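Local coordinates for SCARECROW-LIKE protein 7 (PDB 5HYZ), which probably acts as a transcription factor in plant development and abiotic stress resistance, its GRAS domain taking part in DNA binding, at residues K346-V352 with L361-P367. Numbering follows the deposited sequence.
Sequences KYKYSLV and LAWEKRP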
loop_
_atom_site.group_PDB
_atom_site.type_symbol
_atom_site.label_atom_id
_atom_site.label_comp_id
_atom_site.label_asym_id
_atom_site.label_seq_id
_atom_site.Cartn_x
_atom_site.Cartn_y
_atom_site.Cartn_z
ATOM N N LYS A 346 11.076 -10.057 -8.484
ATOM C CA LYS A 346 12.017 -10.593 -7.498
ATOM C C LYS A 346 11.306 -11.057 -6.220
ATOM O O LYS A 346 11.871 -11.836 -5.443
ATOM C CB LYS A 346 13.109 -9.580 -7.154
ATOM C CG LYS A 346 12.628 -8.280 -6.547
ATOM C CD LYS A 346 13.780 -7.243 -6.520
ATOM C CE LYS A 346 13.524 -6.079 -5.559
ATOM N NZ LYS A 346 12.544 -5.094 -6.115
ATOM N N TYR A 347 10.074 -10.605 -6.010
ATOM C CA TYR A 347 9.301 -11.094 -4.852
ATOM C C TYR A 347 8.688 -12.444 -5.156
ATOM O O TYR A 347 8.398 -12.750 -6.302
ATOM C CB TYR A 347 8.225 -10.085 -4.468
ATOM C CG TYR A 347 8.782 -8.805 -3.897
ATOM C CD1 TYR A 347 9.079 -8.710 -2.557
ATOM C CD2 TYR A 347 8.995 -7.683 -4.701
ATOM C CE1 TYR A 347 9.572 -7.513 -2.017
ATOM C CE2 TYR A 347 9.498 -6.495 -4.177
ATOM C CZ TYR A 347 9.768 -6.424 -2.832
ATOM O OH TYR A 347 10.239 -5.271 -2.259
ATOM N N LYS A 348 8.507 -13.280 -4.140
ATOM C CA LYS A 348 8.075 -14.644 -4.367
ATOM C C LYS A 348 6.786 -14.927 -3.594
ATOM O O LYS A 348 6.587 -16.024 -3.123
ATOM C CB LYS A 348 9.150 -15.651 -3.916
ATOM C CG LYS A 348 10.560 -15.332 -4.492
ATOM C CD LYS A 348 10.493 -15.275 -5.983
ATOM C CE LYS A 348 11.869 -14.945 -6.600
ATOM N NZ LYS A 348 11.804 -14.383 -8.009
ATOM N N TYR A 349 5.915 -13.919 -3.480
ATOM C CA TYR A 349 4.629 -14.142 -2.806
ATOM C C TYR A 349 3.617 -14.823 -3.668
ATOM O O TYR A 349 3.533 -14.566 -4.885
ATOM C CB TYR A 349 4.053 -12.803 -2.329
ATOM C CG TYR A 349 4.885 -12.158 -1.258
ATOM C CD1 TYR A 349 5.024 -12.742 0.033
ATOM C CD2 TYR A 349 5.520 -10.955 -1.506
ATOM C CE1 TYR A 349 5.769 -12.113 1.020
ATOM C CE2 TYR A 349 6.266 -10.338 -0.523
ATOM C CZ TYR A 349 6.411 -10.950 0.738
ATOM O OH TYR A 349 7.168 -10.301 1.695
ATOM N N SER A 350 2.836 -15.708 -3.072
ATOM C CA SER A 350 1.679 -16.290 -3.767
ATOM C C SER A 350 0.650 -16.682 -2.757
ATOM O O SER A 350 0.928 -16.615 -1.565
ATOM C CB SER A 350 2.061 -17.553 -4.599
ATOM O OG SER A 350 2.371 -18.644 -3.757
ATOM N N LEU A 351 -0.520 -17.086 -3.220
ATOM C CA LEU A 351 -1.575 -17.554 -2.303
ATOM C C LEU A 351 -1.714 -19.034 -2.392
ATOM O O LEU A 351 -1.700 -19.603 -3.482
ATOM C CB LEU A 351 -2.928 -16.892 -2.639
ATOM C CG LEU A 351 -3.192 -15.414 -2.393
ATOM C CD1 LEU A 351 -2.716 -14.964 -0.995
ATOM C CD2 LEU A 351 -2.618 -14.496 -3.430
ATOM N N VAL A 352 -1.860 -19.681 -1.255
ATOM C CA VAL A 352 -2.025 -21.148 -1.171
ATOM C C VAL A 352 -3.246 -21.512 -0.364
ATOM O O VAL A 352 -3.439 -20.977 0.743
ATOM C CB VAL A 352 -0.776 -21.777 -0.522
ATOM C CG1 VAL A 352 -1.028 -23.223 -0.122
ATOM C CG2 VAL A 352 0.409 -21.662 -1.505
ATOM N N LEU A 361 -0.868 -16.762 2.781
ATOM C CA LEU A 361 0.104 -16.017 2.011
ATOM C C LEU A 361 1.402 -16.777 2.175
ATOM O O LEU A 361 1.829 -17.084 3.293
ATOM C CB LEU A 361 0.223 -14.588 2.508
ATOM C CG LEU A 361 1.357 -13.725 1.995
ATOM C CD1 LEU A 361 1.126 -13.562 0.473
ATOM C CD2 LEU A 361 1.393 -12.359 2.700
ATOM N N ALA A 362 1.975 -17.138 1.018
ATOM C CA ALA A 362 3.179 -17.952 0.950
ATOM C C ALA A 362 4.380 -17.249 0.347
ATOM O O ALA A 362 4.234 -16.315 -0.439
ATOM C CB ALA A 362 2.848 -19.232 0.124
ATOM N N TRP A 363 5.576 -17.709 0.729
ATOM C CA TRP A 363 6.826 -17.250 0.118
ATOM C C TRP A 363 7.483 -18.460 -0.550
ATOM O O TRP A 363 7.686 -19.471 0.122
ATOM C CB TRP A 363 7.781 -16.641 1.165
ATOM C CG TRP A 363 9.079 -16.220 0.534
ATOM C CD1 TRP A 363 10.230 -16.975 0.468
ATOM C CD2 TRP A 363 9.382 -14.962 -0.127
ATOM N NE1 TRP A 363 11.216 -16.268 -0.179
ATOM C CE2 TRP A 363 10.738 -15.031 -0.544
ATOM C CE3 TRP A 363 8.663 -13.780 -0.369
ATOM C CZ2 TRP A 363 11.363 -13.981 -1.215
ATOM C CZ3 TRP A 363 9.278 -12.751 -1.024
ATOM C CH2 TRP A 363 10.622 -12.852 -1.445
ATOM N N GLU A 364 7.746 -18.365 -1.865
ATOM C CA GLU A 364 8.289 -19.538 -2.604
ATOM C C GLU A 364 7.474 -20.803 -2.319
ATOM O O GLU A 364 8.018 -21.867 -2.023
ATOM C CB GLU A 364 9.772 -19.757 -2.248
ATOM C CG GLU A 364 10.609 -20.215 -3.444
ATOM C CD GLU A 364 12.060 -19.796 -3.281
ATOM O OE1 GLU A 364 12.510 -18.898 -4.034
ATOM O OE2 GLU A 364 12.734 -20.340 -2.371
ATOM N N LYS A 365 6.160 -20.633 -2.376
ATOM C CA LYS A 365 5.152 -21.669 -2.188
ATOM C C LYS A 365 5.056 -22.279 -0.795
ATOM O O LYS A 365 4.279 -23.207 -0.604
ATOM C CB LYS A 365 5.365 -22.767 -3.233
ATOM C CG LYS A 365 5.339 -22.132 -4.635
ATOM C CD LYS A 365 4.849 -23.112 -5.723
ATOM C CE LYS A 365 5.068 -22.502 -7.127
ATOM N NZ LYS A 365 4.479 -21.111 -7.238
ATOM N N ARG A 366 5.737 -21.696 0.170
ATOM C CA ARG A 366 5.653 -22.117 1.561
ATOM C C ARG A 366 4.702 -21.163 2.316
ATOM O O ARG A 366 5.020 -20.003 2.446
ATOM C CB ARG A 366 7.068 -22.104 2.172
ATOM C CG ARG A 366 7.312 -21.846 3.709
ATOM C CD ARG A 366 6.354 -22.545 4.625
ATOM N NE ARG A 366 6.798 -22.748 6.009
ATOM C CZ ARG A 366 5.928 -23.096 6.955
ATOM N NH1 ARG A 366 4.633 -23.208 6.616
ATOM N NH2 ARG A 366 6.303 -23.333 8.210
ATOM N N PRO A 367 3.588 -21.678 2.801
ATOM C CA PRO A 367 2.574 -20.873 3.509
ATOM C C PRO A 367 3.204 -20.222 4.729
ATOM O O PRO A 367 3.883 -20.943 5.469
ATOM C CB PRO A 367 1.515 -21.916 3.924
ATOM C CG PRO A 367 1.732 -23.074 3.030
ATOM C CD PRO A 367 3.152 -23.072 2.591
HETATM O O HOH W 1 4.955 -18.329 -3.441
#
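Lys348 O is gripped twice, by Glu364 N at 2.9 Å and by a water that donates to it. The same water lies 2.6 Å from Ser350 OG and accepts from Lys365 N, so it ties the entry of one strand to the turn that ends the other. Ser350 OG reaches this water from the position between its own backbone N and carbonyl carbon (chi1 71°). Further along, Ser350 and Ala362 form a hydrogen-bonded antiparallel pair. Ala362 N donates to Ser350 O at 2.8 Å, and Ser350 N returns a bond to Ala362 O.

The ladder belongs to the beta hairpin of strands 349-354 and 358-363 in the predicted SAW region of the GRAS domain. A type I' turn from Trp363 to Arg366 then leads into strand 366-374, which carries the pairing on to the Rossmann-like sheet.

How a strand pair can seat a large ring is seen at Trp363. With CG anti to its backbone N (chi1 178°), the indole swings across to the other segment, where Lys348, just ahead of the strand, sets its CB over the centre of the six-membered ring, 3.7 Å from the centroid. The indole edge in turn points at the face of Tyr349 in a T-shaped pair, planes at 78°, with Trp363 CE3 3.6 Å from Tyr349 CE1. Trp363 NE1 hydrogen-bonds to Glu267 OE1 of helix 251-272, which ties the five-membered ring to that helix. Beside Tyr349, Leu361 CD1 lies 4.0 Å from Tyr349 CD1, while on the face that carries Ser350 and Ala362, Ala362 CB is met by Val352 CG2 at 3.8 Å.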